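Local structure of Alp7A (Bacillus subtilis, 5EC0) at residues A[4-8]-A[369-374]; A[42-46]-A[161-165]; A[88-92]-A[129-133]; A[97-102]-A[150-156]; A[185-189]-A[223-229]. The protein binds ADP as a bacterial actin-like protein and probably forms cytoskeletal filaments that segregate plasmids. All blocks are in the same frame, centred on the assembly; numbering follows the deposited sequence.

Interaction 1. Residues A[4-8]-A[369-374]; sequences SRMNV and LEVLSR
Arg-5 and Asn-7, neighbours on the same side of strand 5-8, reach helix 369-374 through Glu-370, Ser-373 and Arg-374. The short axes approach to 8.6 Å at 155°, so strand and helix run nearly antiparallel.

The salt bridges converge on one oxygen. Arg-5 approaches Glu-370 OE2 side-on: its NH2, 3.0 Å from Glu-370 OE2, is taken on the syn lone pair of that oxygen, while NE comes in from above the carboxylate plane. Arg-374 grips the same atom with NE and NH2 from the anti side; Arg-374 NE is 2.8 Å from Glu-370 OE2, and that oxygen lies close to the plane of the Arg-374 guanidinium. The planes of Arg-5 and Glu-370 are steeply inclined. Arg-374 NE sits over a face of the Arg-5 guanidinium, the two cations being brought together by the carboxylate they share, which probably balances their charge.

Hydrogen bonds fix the amide of Asn-7. Its ND2 donates almost straight (168°) to Ser-373 OG at 3.0 Å and also reaches Glu-370 OE1 at 2.9 Å, both acceptors lying near the amide plane. Ser-373 OG, placed between backbone N and carbonyl carbon (chi1 70°), donates to Glu-370 O at 2.8 Å. Asn-7 OD1 is bonded to Gln-126 of the adjoining strand.

Van der Waals contact completes the joint: Leu-369 CD1 lies 3.5 Å from the backbone O of Val-8, and its CB packs beside Asn-7 CB.

A C-terminal helix laid against the first strand of a mixed sheet, tied by an Arg-Glu-Arg salt-bridge network centred on the buried Glu-370, joins the two chain ends within this actin-like ATPase fold.

Interaction 2. Residues A[42-46]-A[161-165]; sequences FTSIV and TLGLE
Val-46 N donates to Leu-162 O across the two loops at 3.0 Å and 176°, while residues 161-164 form a type II beta turn closed by Leu-164 N to Thr-161 O. The approach to Leu-162 O comes from above its carbonyl plane, 36° out of it. Beside this bond, Gly-163 CA points a C-H at Val-46 O, with CA and O 3.2 Å apart. The backbone of Gly-163 adopts the positive phi usual at the third position of such a turn, and its CA, carrying no side chain, can come this close to the Val-46 carbonyl.

Phe-42 brings its ring to the turn edge-on: Leu-162 N lies near the ring plane beside CE2. With CG anti to the backbone N (chi1 179°), the ring swings over to Leu-162, whose CD1 is 3.5 Å from Phe-42 CD2. The two side chains lie alongside, pointing opposite ways. Thr-161 CG2 adds a methyl 3.4 Å from Phe-42 CE2, while its OG1 turns to Arg-55 O. Farther along, Ile-45 CG2 rests on Gly-163 CA, and Val-46 CG2 meets Leu-164 CD1 at 4.0 Å, the two chains roughly perpendicular.

A single nearly linear backbone bond thus links the loops, and the rest is mostly carbon packing, with one C-H...O contact; the joint depends on fit of shape and on that bond, not on charge.

Interaction 3. Residues A[88-92]-A[129-133]; sequences LHNKV and LPIWL
Leu-88 lies over one face of the Trp-132 indole, its CB 3.6 Å from Trp-132 CZ2 and its CD1 above the same face toward the rim. The opposite face is occupied from within the second segment by Pro-130 CG and Leu-133 CB, so the ring is sandwiched between aliphatic groups. Trp-132 holds this pose with CG between its backbone N and carbonyl carbon (chi1 68°). His-89 O lies near the ring plane, 3.8 Å from Trp-132 CH2.

Leu-133 carries the middle of the contact. It sends CD2 between Asn-90 and Lys-91: Leu-133 CD2 is 3.5 Å from Lys-91 N and also close to Asn-90 OD1. The Asn-90 side chain runs crosswise to Leu-133. That amide is held by its own loop, for Asn-90 OD1 accepts Val-92 N at 3.0 Å within the carbonyl plane, which makes an Asx turn.

Lys-91 brings methylene groups rather than its amine to the contact. Lys-91 CB meets Leu-129 CD2 at 3.8 Å and its CG reaches Pro-130 CD at 4.0 Å, after which the chain bends at chi2 (-76°) and NZ leaves for Phe-10 O. Val-92 CG2 then packs on Leu-129 CD1, the two side chains nearly perpendicular.

Pro-130, the N-cap residue of the short helix 131-134, and the loop 88-92 border the nucleotide cleft: the side chain of Leu-88 is about 6 Å from the bound ADP, and Lys-91 about 4 Å, side chain to side chain, from the ADP-binding Asn-12.

Interaction 4. Residues A[97-102]-A[150-156]; sequences PYVTFL and KFLGTHQ
His-155 NE2 donates to Phe-151 O at 2.6 Å and 176°, the acceptor lying in the imidazole plane although the donor stands above the carbonyl plane. This bond within segment 150-156 fixes the rotation of the imidazole, which then presents one face to helix 97-102. The edge of Tyr-98 points at that face in a T-shaped pair, centroids 5.3 Å apart and planes at 75°. With CG anti to the backbone N, Tyr-98 reaches far enough for its OH to lie 3.2 Å from His-155 ND1.

Helix 95-112 here packs against the mixed sheet of the actin-like fold, the axes of helix segment 97-102 and strand segment 153-156 being nearly perpendicular. A second T-shaped pair lies alongside: Phe-151 turns its edge to the face of Phe-101, with planes at 90° and Phe-151 CD2 3.7 Å from Phe-101 CD2. Phe-125 of strand 119-129 stacks on Phe-151 and meets Phe-101 as well.

At the ends, Leu-102 CD2 packs on His-155 CB at 3.9 Å. The extended Lys-150 chain passes Tyr-98, where its NZ comes 3.6 Å from Tyr-98 CB on the way to its partner Ser-94 O.

Interaction 5. Residues A[185-189]-A[223-229]; sequences RWAIK and LPAGLKP
Leu-227 O accepts from two side chains of the short helix 185-189, Arg-185 and Lys-189, in a contact that joins this helix to the loop leaving strand 218-223 of the five-stranded sheet in the actin-like ATPase fold. Arg-185 NH1 donates to Leu-227 O at 2.8 Å with a bent N-H...O angle of 141°; the oxygen lies at the edge of the guanidinium, near its plane. Lys-189 NZ reaches the same Leu-227 O at 3.2 Å, but from well above the carbonyl plane, so the two donors use different approaches to one acceptor. Lys-189 NZ also comes 3.1 Å from Gly-226 O.

The remaining guanidinium nitrogens look elsewhere: Arg-185 NE forms a salt bridge with Glu-182, which probably helps hold the arginine in place, and NH2 is also hydrogen-bonded outside the two segments. The Arg-185 side chain is extended from CG to NE, after CG takes the place between backbone N and carbonyl carbon (chi1 72°). Its flat end is layered, with Trp-186 NE1 over one face and Pro-229 N over the other.

The carbon portions of these chains pack on leucines. Arg-185 CB touches Leu-223 CD1 at 3.7 Å, whereas Lys-189 lies alongside Leu-227, pointing the other way, its CG 3.9 Å from Leu-227 CD1. Bends at chi3 and chi4 curl the lysine back, bringing NZ to Leu-227 O. Ile-188 stands roughly perpendicular to Leu-227, and Ile-188 CG2 lies 3.5 Å from Leu-227 CD1.

Interaction 1 closes the longest loop, and the other four are nested within it. It touches interaction 4 through Met-6 CE and Phe-101 CD1, 3.7 Å apart, both interactions reaching the same sheet, and interaction 5 through Val-371 CG2 and Trp-186 O at 3.6 Å. Interactions 3 and 4 alternate along the chain and abut, with Lys-91 O 3.5 Å from Pro-97 CG. Interaction 3 lies next to the nucleotide, whereas the side chains of Val-8 in interaction 1 and Pro-97 in interaction 4 are about 11 and 12 Å from ADP. Interactions 2 and 5 lie away from the nucleotide site, on opposite sides of the chain's centre, with their own centres 47 Å apart.

Interaction 1. Residues A[4-8]-A[369-374]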
# COMPACT_ATOMS: atom_id res chain seq x y z
N SER A 4 1.19 8.12 -18.73
CA SER A 4 2.64 7.94 -18.83
C SER A 4 3.17 6.96 -17.78
O SER A 4 3.96 6.08 -18.10
CB SER A 4 3.36 9.28 -18.68
OG SER A 4 2.97 10.16 -19.72
N ARG A 5 2.74 7.14 -16.53
CA ARG A 5 3.24 6.34 -15.42
C ARG A 5 2.09 5.88 -14.54
O ARG A 5 1.26 6.69 -14.10
CB ARG A 5 4.24 7.14 -14.56
CG ARG A 5 5.42 7.76 -15.33
CD ARG A 5 6.33 8.60 -14.42
NE ARG A 5 5.56 9.39 -13.45
CZ ARG A 5 4.95 10.54 -13.72
NH1 ARG A 5 5.04 11.05 -14.94
NH2 ARG A 5 4.26 11.18 -12.79
N MET A 6 2.02 4.58 -14.28
CA MET A 6 1.06 4.10 -13.31
C MET A 6 1.72 3.14 -12.32
O MET A 6 2.24 2.09 -12.71
CB MET A 6 -0.13 3.43 -13.98
CG MET A 6 -1.10 2.82 -12.98
SD MET A 6 -2.61 2.34 -13.79
CE MET A 6 -3.58 1.76 -12.39
N ASN A 7 1.67 3.52 -11.06
CA ASN A 7 2.32 2.82 -9.97
C ASN A 7 1.30 2.31 -8.96
O ASN A 7 0.46 3.07 -8.49
CB ASN A 7 3.33 3.73 -9.29
CG ASN A 7 4.46 4.14 -10.23
OD1 ASN A 7 5.12 3.28 -10.84
ND2 ASN A 7 4.68 5.43 -10.36
N VAL A 8 1.36 1.04 -8.63
CA VAL A 8 0.30 0.41 -7.83
C VAL A 8 0.90 -0.32 -6.65
O VAL A 8 1.86 -1.08 -6.81
CB VAL A 8 -0.54 -0.57 -8.69
CG1 VAL A 8 -1.48 -1.35 -7.84
CG2 VAL A 8 -1.32 0.19 -9.76
N LEU A 369 8.16 3.51 -5.84
CA LEU A 369 7.81 3.20 -7.21
C LEU A 369 7.78 4.48 -8.05
O LEU A 369 8.26 4.50 -9.17
CB LEU A 369 6.45 2.50 -7.31
CG LEU A 369 6.33 1.07 -6.80
CD1 LEU A 369 4.96 0.46 -7.14
CD2 LEU A 369 7.49 0.17 -7.32
N GLU A 370 7.19 5.54 -7.50
CA GLU A 370 7.06 6.77 -8.26
C GLU A 370 8.45 7.29 -8.70
O GLU A 370 8.65 7.64 -9.87
CB GLU A 370 6.30 7.82 -7.44
CG GLU A 370 6.11 9.17 -8.15
CD GLU A 370 5.20 9.10 -9.38
OE1 GLU A 370 4.41 8.14 -9.50
OE2 GLU A 370 5.28 10.02 -10.23
N VAL A 371 9.39 7.32 -7.77
CA VAL A 371 10.77 7.71 -8.06
C VAL A 371 11.36 6.84 -9.17
O VAL A 371 12.00 7.35 -10.10
CB VAL A 371 11.67 7.59 -6.79
CG1 VAL A 371 13.18 7.55 -7.17
CG2 VAL A 371 11.39 8.70 -5.80
N LEU A 372 11.17 5.53 -9.09
CA LEU A 372 11.71 4.65 -10.13
C LEU A 372 11.06 4.93 -11.48
O LEU A 372 11.71 4.85 -12.51
CB LEU A 372 11.56 3.19 -9.74
CG LEU A 372 12.56 2.77 -8.64
CD1 LEU A 372 12.46 1.28 -8.34
CD2 LEU A 372 14.02 3.16 -9.03
N SER A 373 9.78 5.28 -11.48
CA SER A 373 9.09 5.48 -12.75
C SER A 373 9.53 6.80 -13.39
O SER A 373 9.59 6.89 -14.60
CB SER A 373 7.56 5.43 -12.57
OG SER A 373 7.08 6.55 -11.86
N ARG A 374 9.88 7.81 -12.58
CA ARG A 374 10.45 9.04 -13.16
C ARG A 374 11.85 8.82 -13.72
O ARG A 374 12.22 9.45 -14.69
CB ARG A 374 10.53 10.17 -12.13
CG ARG A 374 9.26 10.46 -11.39
CD ARG A 374 8.43 11.55 -12.01
NE ARG A 374 7.30 11.81 -11.12
CZ ARG A 374 6.92 13.02 -10.71
NH1 ARG A 374 7.57 14.10 -11.13
NH2 ARG A 374 5.89 13.13 -9.89

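Interaction 2. Residues A[42-46]-A[161-165]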
# COMPACT_ATOMS: atom_id res chain seq x y z
N PHE A 42 -27.73 -2.34 -8.97
CA PHE A 42 -27.63 -0.90 -8.99
C PHE A 42 -28.90 -0.32 -9.63
O PHE A 42 -29.26 -0.70 -10.74
CB PHE A 42 -26.37 -0.50 -9.75
CG PHE A 42 -26.16 0.97 -9.86
CD1 PHE A 42 -26.29 1.79 -8.76
CD2 PHE A 42 -25.79 1.53 -11.07
CE1 PHE A 42 -26.07 3.14 -8.86
CE2 PHE A 42 -25.58 2.88 -11.18
CZ PHE A 42 -25.71 3.69 -10.08
N THR A 43 -29.57 0.59 -8.93
CA THR A 43 -30.94 1.01 -9.27
C THR A 43 -31.08 2.42 -9.90
O THR A 43 -31.84 2.59 -10.86
CB THR A 43 -31.85 0.92 -8.00
OG1 THR A 43 -32.49 -0.37 -7.94
CG2 THR A 43 -32.90 1.99 -8.00
N SER A 44 -30.38 3.42 -9.37
CA SER A 44 -30.53 4.78 -9.88
C SER A 44 -29.25 5.26 -10.57
O SER A 44 -28.15 5.00 -10.10
CB SER A 44 -30.91 5.74 -8.75
OG SER A 44 -31.97 5.24 -7.94
N ILE A 45 -29.41 5.97 -11.69
CA ILE A 45 -28.29 6.49 -12.49
C ILE A 45 -27.36 7.44 -11.73
O ILE A 45 -27.81 8.21 -10.88
CB ILE A 45 -28.83 7.24 -13.74
CG1 ILE A 45 -30.02 6.51 -14.36
CG2 ILE A 45 -27.73 7.47 -14.77
CD1 ILE A 45 -30.67 7.26 -15.50
N VAL A 46 -26.06 7.40 -12.02
CA VAL A 46 -25.15 8.44 -11.54
C VAL A 46 -24.51 9.15 -12.73
O VAL A 46 -24.29 8.54 -13.79
CB VAL A 46 -24.07 7.89 -10.58
CG1 VAL A 46 -24.69 6.94 -9.58
CG2 VAL A 46 -22.92 7.23 -11.34
N THR A 161 -21.93 0.39 -13.98
CA THR A 161 -22.61 1.43 -13.22
C THR A 161 -23.43 2.33 -14.17
O THR A 161 -22.87 2.97 -15.05
CB THR A 161 -21.58 2.25 -12.42
OG1 THR A 161 -20.73 1.36 -11.68
CG2 THR A 161 -22.24 3.21 -11.45
N LEU A 162 -24.75 2.33 -14.00
CA LEU A 162 -25.64 3.13 -14.84
C LEU A 162 -25.23 4.61 -14.88
O LEU A 162 -24.97 5.21 -13.84
CB LEU A 162 -27.09 3.01 -14.36
CG LEU A 162 -27.91 1.75 -14.65
CD1 LEU A 162 -27.33 0.50 -13.99
CD2 LEU A 162 -29.36 1.96 -14.21
N GLY A 163 -25.17 5.17 -16.08
CA GLY A 163 -24.68 6.53 -16.27
C GLY A 163 -23.24 6.62 -16.77
O GLY A 163 -22.87 7.62 -17.38
N LEU A 164 -22.44 5.59 -16.52
CA LEU A 164 -21.02 5.59 -16.89
C LEU A 164 -20.60 4.28 -17.57
O LEU A 164 -19.43 3.92 -17.57
CB LEU A 164 -20.15 5.82 -15.65
CG LEU A 164 -20.27 7.19 -15.00
CD1 LEU A 164 -19.62 7.19 -13.62
CD2 LEU A 164 -19.66 8.27 -15.89
N GLU A 165 -21.58 3.58 -18.13
CA GLU A 165 -21.33 2.32 -18.83
C GLU A 165 -20.42 2.49 -20.04
O GLU A 165 -20.51 3.46 -20.79
CB GLU A 165 -22.65 1.71 -19.30
CG GLU A 165 -23.68 1.53 -18.20
CD GLU A 165 -24.72 2.63 -18.21
OE1 GLU A 165 -24.35 3.81 -18.36
OE2 GLU A 165 -25.92 2.30 -18.08

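Interaction 3. Residues A[88-92]-A[129-133]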
# COMPACT_ATOMS: atom_id res chain seq x y z
N LEU A 88 -4.18 -13.41 3.37
CA LEU A 88 -3.08 -13.04 2.48
C LEU A 88 -3.12 -13.87 1.20
O LEU A 88 -2.64 -15.00 1.18
CB LEU A 88 -1.73 -13.22 3.18
CG LEU A 88 -1.38 -12.42 4.44
CD1 LEU A 88 -0.18 -13.05 5.17
CD2 LEU A 88 -1.11 -10.95 4.10
N HIS A 89 -3.67 -13.31 0.13
CA HIS A 89 -3.79 -14.05 -1.12
C HIS A 89 -2.52 -13.96 -1.97
O HIS A 89 -1.80 -12.96 -1.92
CB HIS A 89 -5.01 -13.57 -1.91
CG HIS A 89 -4.98 -12.11 -2.26
ND1 HIS A 89 -5.26 -11.12 -1.34
CD2 HIS A 89 -4.70 -11.48 -3.43
CE1 HIS A 89 -5.15 -9.94 -1.93
NE2 HIS A 89 -4.81 -10.13 -3.19
N ASN A 90 -2.26 -15.01 -2.74
CA ASN A 90 -1.14 -15.02 -3.68
C ASN A 90 -1.37 -13.95 -4.75
O ASN A 90 -2.26 -14.08 -5.59
CB ASN A 90 -0.98 -16.42 -4.31
CG ASN A 90 0.27 -16.55 -5.15
OD1 ASN A 90 0.68 -15.61 -5.84
ND2 ASN A 90 0.89 -17.72 -5.11
N LYS A 91 -0.57 -12.89 -4.69
CA LYS A 91 -0.82 -11.71 -5.51
C LYS A 91 -0.72 -12.00 -7.01
O LYS A 91 -1.31 -11.29 -7.83
CB LYS A 91 0.16 -10.60 -5.13
CG LYS A 91 0.10 -10.18 -3.66
CD LYS A 91 -1.13 -9.33 -3.37
CE LYS A 91 -1.10 -8.77 -1.96
NZ LYS A 91 -2.41 -8.14 -1.60
N VAL A 92 0.03 -13.06 -7.35
CA VAL A 92 0.29 -13.39 -8.75
C VAL A 92 -0.85 -14.21 -9.36
O VAL A 92 -1.32 -13.89 -10.45
CB VAL A 92 1.61 -14.17 -8.91
CG1 VAL A 92 1.84 -14.54 -10.37
CG2 VAL A 92 2.77 -13.35 -8.39
N LEU A 129 5.85 -6.86 -5.23
CA LEU A 129 5.41 -8.05 -4.49
C LEU A 129 5.90 -8.04 -3.04
O LEU A 129 7.02 -7.61 -2.77
CB LEU A 129 5.90 -9.33 -5.17
CG LEU A 129 5.18 -9.76 -6.45
CD1 LEU A 129 5.77 -11.07 -6.92
CD2 LEU A 129 3.69 -9.88 -6.18
N PRO A 130 5.07 -8.53 -2.12
CA PRO A 130 5.46 -8.63 -0.70
C PRO A 130 6.56 -9.67 -0.46
O PRO A 130 6.62 -10.69 -1.15
CB PRO A 130 4.16 -9.03 0.01
CG PRO A 130 3.34 -9.76 -1.05
CD PRO A 130 3.73 -9.09 -2.38
N ILE A 131 7.41 -9.41 0.52
CA ILE A 131 8.53 -10.28 0.82
C ILE A 131 8.07 -11.68 1.23
O ILE A 131 8.72 -12.68 0.90
CB ILE A 131 9.46 -9.65 1.89
CG1 ILE A 131 10.13 -8.41 1.30
CG2 ILE A 131 10.53 -10.63 2.38
CD1 ILE A 131 10.86 -7.57 2.30
N TRP A 132 6.94 -11.76 1.92
CA TRP A 132 6.50 -13.07 2.40
C TRP A 132 6.16 -13.95 1.20
O TRP A 132 6.31 -15.17 1.26
CB TRP A 132 5.30 -12.95 3.35
CG TRP A 132 4.01 -12.47 2.70
CD1 TRP A 132 3.48 -11.21 2.75
CD2 TRP A 132 3.08 -13.25 1.92
NE1 TRP A 132 2.30 -11.16 2.06
CE2 TRP A 132 2.03 -12.39 1.54
CE3 TRP A 132 3.05 -14.60 1.52
CZ2 TRP A 132 0.96 -12.83 0.76
CZ3 TRP A 132 1.98 -15.03 0.74
CH2 TRP A 132 0.95 -14.15 0.37
N LEU A 133 5.69 -13.34 0.12
CA LEU A 133 5.42 -14.10 -1.09
C LEU A 133 6.71 -14.44 -1.87
O LEU A 133 6.88 -15.56 -2.31
CB LEU A 133 4.44 -13.34 -1.98
CG LEU A 133 3.94 -14.09 -3.21
CD1 LEU A 133 3.52 -15.52 -2.83
CD2 LEU A 133 2.78 -13.36 -3.81

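Interaction 4. Residues A[97-102]-A[150-156]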
# COMPACT_ATOMS: atom_id res chain seq x y z
N PRO A 97 -6.07 -8.70 -7.49
CA PRO A 97 -5.32 -7.50 -7.87
C PRO A 97 -5.61 -7.04 -9.29
O PRO A 97 -5.75 -5.84 -9.57
CB PRO A 97 -3.84 -7.93 -7.74
CG PRO A 97 -3.85 -9.13 -6.88
CD PRO A 97 -5.17 -9.82 -7.12
N TYR A 98 -5.68 -8.00 -10.20
CA TYR A 98 -5.93 -7.71 -11.60
C TYR A 98 -7.29 -7.00 -11.79
O TYR A 98 -7.38 -5.99 -12.51
CB TYR A 98 -5.88 -9.01 -12.40
CG TYR A 98 -6.29 -8.88 -13.85
CD1 TYR A 98 -5.47 -8.24 -14.77
CD2 TYR A 98 -7.50 -9.42 -14.29
CE1 TYR A 98 -5.85 -8.12 -16.09
CE2 TYR A 98 -7.87 -9.31 -15.62
CZ TYR A 98 -7.05 -8.66 -16.51
OH TYR A 98 -7.42 -8.55 -17.83
N VAL A 99 -8.34 -7.51 -11.15
CA VAL A 99 -9.66 -6.89 -11.25
C VAL A 99 -9.65 -5.49 -10.61
O VAL A 99 -10.20 -4.54 -11.16
CB VAL A 99 -10.73 -7.78 -10.60
CG1 VAL A 99 -12.06 -7.03 -10.39
CG2 VAL A 99 -10.94 -9.04 -11.46
N THR A 100 -9.00 -5.35 -9.46
CA THR A 100 -8.92 -4.03 -8.85
C THR A 100 -8.22 -3.02 -9.78
O THR A 100 -8.69 -1.89 -9.95
CB THR A 100 -8.20 -4.08 -7.50
OG1 THR A 100 -8.74 -5.15 -6.72
CG2 THR A 100 -8.40 -2.78 -6.74
N PHE A 101 -7.12 -3.43 -10.40
CA PHE A 101 -6.40 -2.57 -11.34
C PHE A 101 -7.31 -2.08 -12.48
O PHE A 101 -7.28 -0.90 -12.84
CB PHE A 101 -5.18 -3.32 -11.90
CG PHE A 101 -4.80 -2.93 -13.29
CD1 PHE A 101 -4.10 -1.76 -13.54
CD2 PHE A 101 -5.09 -3.78 -14.37
CE1 PHE A 101 -3.72 -1.41 -14.85
CE2 PHE A 101 -4.71 -3.45 -15.68
CZ PHE A 101 -4.03 -2.27 -15.92
N LEU A 102 -8.12 -2.98 -13.03
CA LEU A 102 -9.00 -2.64 -14.16
C LEU A 102 -10.05 -1.61 -13.77
O LEU A 102 -10.28 -0.64 -14.50
CB LEU A 102 -9.69 -3.89 -14.69
CG LEU A 102 -8.85 -4.97 -15.38
CD1 LEU A 102 -9.74 -6.16 -15.77
CD2 LEU A 102 -8.13 -4.40 -16.61
N LYS A 150 1.36 -10.17 -15.83
CA LYS A 150 -0.07 -10.21 -15.58
C LYS A 150 -0.74 -8.93 -16.08
O LYS A 150 -1.93 -8.91 -16.36
CB LYS A 150 -0.34 -10.40 -14.09
CG LYS A 150 -1.37 -11.46 -13.77
CD LYS A 150 -1.83 -11.35 -12.34
CE LYS A 150 -3.19 -12.00 -12.14
NZ LYS A 150 -3.78 -11.54 -10.86
N PHE A 151 0.04 -7.87 -16.18
CA PHE A 151 -0.52 -6.57 -16.48
C PHE A 151 -0.14 -6.09 -17.87
O PHE A 151 -0.92 -5.37 -18.50
CB PHE A 151 -0.12 -5.58 -15.39
CG PHE A 151 -0.66 -5.94 -14.04
CD1 PHE A 151 0.08 -6.75 -13.18
CD2 PHE A 151 -1.93 -5.52 -13.66
CE1 PHE A 151 -0.43 -7.11 -11.95
CE2 PHE A 151 -2.45 -5.89 -12.44
CZ PHE A 151 -1.70 -6.69 -11.58
N LEU A 152 1.03 -6.51 -18.35
CA LEU A 152 1.47 -6.23 -19.73
C LEU A 152 0.42 -6.63 -20.77
O LEU A 152 -0.27 -7.65 -20.64
CB LEU A 152 2.79 -6.98 -20.03
CG LEU A 152 3.60 -6.52 -21.24
CD1 LEU A 152 3.98 -5.05 -21.05
CD2 LEU A 152 4.85 -7.38 -21.45
N GLY A 153 0.29 -5.82 -21.82
CA GLY A 153 -0.61 -6.13 -22.92
C GLY A 153 -1.99 -5.49 -22.84
O GLY A 153 -2.22 -4.50 -22.11
N THR A 154 -2.92 -6.08 -23.59
CA THR A 154 -4.24 -5.53 -23.82
C THR A 154 -5.31 -6.22 -22.96
O THR A 154 -5.40 -7.44 -22.93
CB THR A 154 -4.62 -5.70 -25.30
OG1 THR A 154 -3.62 -5.08 -26.11
CG2 THR A 154 -6.00 -5.07 -25.59
N HIS A 155 -6.10 -5.41 -22.27
CA HIS A 155 -7.19 -5.93 -21.45
C HIS A 155 -8.47 -5.17 -21.72
O HIS A 155 -8.44 -4.03 -22.16
CB HIS A 155 -6.85 -5.82 -19.96
CG HIS A 155 -5.43 -6.17 -19.65
ND1 HIS A 155 -4.98 -7.47 -19.61
CD2 HIS A 155 -4.36 -5.39 -19.37
CE1 HIS A 155 -3.69 -7.47 -19.31
NE2 HIS A 155 -3.29 -6.22 -19.15
N GLN A 156 -9.60 -5.80 -21.42
CA GLN A 156 -10.85 -5.06 -21.45
C GLN A 156 -11.60 -5.15 -20.15
O GLN A 156 -11.55 -6.17 -19.45
CB GLN A 156 -11.74 -5.55 -22.58
CG GLN A 156 -11.12 -5.39 -23.92
CD GLN A 156 -12.09 -5.75 -25.00
OE1 GLN A 156 -12.38 -6.93 -25.21
NE2 GLN A 156 -12.62 -4.74 -25.68

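Interaction 5. Residues A[185-189]-A[223-229]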
# COMPACT_ATOMS: atom_id res chain seq x y z
N ARG A 185 13.20 2.41 -0.36
CA ARG A 185 14.43 3.13 -0.08
C ARG A 185 14.61 4.23 -1.12
O ARG A 185 15.26 5.22 -0.85
CB ARG A 185 15.65 2.19 -0.03
CG ARG A 185 16.09 1.64 -1.40
CD ARG A 185 17.01 0.42 -1.30
NE ARG A 185 17.25 -0.12 -2.64
CZ ARG A 185 18.26 0.21 -3.44
NH1 ARG A 185 19.20 1.08 -3.05
NH2 ARG A 185 18.35 -0.34 -4.64
N TRP A 186 13.98 4.09 -2.29
CA TRP A 186 14.14 5.12 -3.31
C TRP A 186 13.40 6.40 -2.93
O TRP A 186 13.80 7.49 -3.35
CB TRP A 186 13.71 4.60 -4.68
CG TRP A 186 14.74 3.66 -5.21
CD1 TRP A 186 14.65 2.29 -5.26
CD2 TRP A 186 16.06 3.99 -5.67
NE1 TRP A 186 15.82 1.77 -5.76
CE2 TRP A 186 16.69 2.79 -6.02
CE3 TRP A 186 16.75 5.21 -5.84
CZ2 TRP A 186 18.00 2.75 -6.54
CZ3 TRP A 186 18.05 5.17 -6.36
CH2 TRP A 186 18.66 3.95 -6.71
N ALA A 187 12.36 6.28 -2.11
CA ALA A 187 11.63 7.47 -1.67
C ALA A 187 12.42 8.23 -0.60
O ALA A 187 12.19 9.41 -0.37
CB ALA A 187 10.23 7.09 -1.14
N ILE A 188 13.36 7.55 0.04
CA ILE A 188 14.30 8.19 0.97
C ILE A 188 15.54 8.75 0.24
O ILE A 188 16.07 9.82 0.59
CB ILE A 188 14.77 7.18 2.06
CG1 ILE A 188 13.57 6.52 2.77
CG2 ILE A 188 15.77 7.84 3.03
CD1 ILE A 188 12.63 7.51 3.49
N LYS A 189 16.01 8.04 -0.78
CA LYS A 189 17.24 8.40 -1.47
C LYS A 189 17.05 9.63 -2.36
O LYS A 189 17.90 10.52 -2.40
CB LYS A 189 17.75 7.23 -2.31
CG LYS A 189 18.06 5.95 -1.50
CD LYS A 189 18.35 4.75 -2.42
CE LYS A 189 19.66 4.91 -3.18
NZ LYS A 189 20.86 4.92 -2.28
N LEU A 223 19.61 -2.82 4.73
CA LEU A 223 20.30 -2.03 3.71
C LEU A 223 21.68 -1.60 4.18
O LEU A 223 21.81 -0.87 5.16
CB LEU A 223 19.49 -0.78 3.33
CG LEU A 223 18.01 -1.00 2.97
CD1 LEU A 223 17.34 0.32 2.63
CD2 LEU A 223 17.84 -1.96 1.82
N PRO A 224 22.72 -2.04 3.46
CA PRO A 224 24.10 -1.62 3.75
C PRO A 224 24.25 -0.11 3.63
O PRO A 224 23.52 0.51 2.85
CB PRO A 224 24.93 -2.35 2.69
CG PRO A 224 24.07 -3.48 2.22
CD PRO A 224 22.66 -2.96 2.31
N ALA A 225 25.19 0.44 4.39
CA ALA A 225 25.45 1.88 4.50
C ALA A 225 25.23 2.66 3.20
O ALA A 225 25.74 2.30 2.15
CB ALA A 225 26.90 2.09 5.00
N GLY A 226 24.48 3.76 3.29
CA GLY A 226 24.15 4.53 2.10
C GLY A 226 22.89 4.05 1.37
O GLY A 226 22.69 4.36 0.21
N LEU A 227 22.06 3.28 2.07
CA LEU A 227 20.79 2.80 1.52
C LEU A 227 21.00 2.04 0.20
O LEU A 227 20.25 2.22 -0.77
CB LEU A 227 19.80 3.96 1.33
CG LEU A 227 19.56 4.80 2.59
CD1 LEU A 227 18.67 6.00 2.31
CD2 LEU A 227 18.99 3.96 3.75
N LYS A 228 22.02 1.19 0.19
CA LYS A 228 22.42 0.42 -0.98
C LYS A 228 21.57 -0.84 -1.06
O LYS A 228 20.88 -1.17 -0.10
CB LYS A 228 23.92 0.09 -0.91
CG LYS A 228 24.80 1.33 -1.08
CD LYS A 228 26.27 1.05 -0.80
CE LYS A 228 27.10 2.32 -0.97
NZ LYS A 228 26.81 2.97 -2.29
N PRO A 229 21.60 -1.55 -2.21
CA PRO A 229 20.75 -2.74 -2.30
C PRO A 229 21.14 -3.80 -1.27
O PRO A 229 22.30 -3.87 -0.87
CB PRO A 229 20.98 -3.25 -3.73
CG PRO A 229 21.54 -2.10 -4.47
CD PRO A 229 22.32 -1.29 -3.48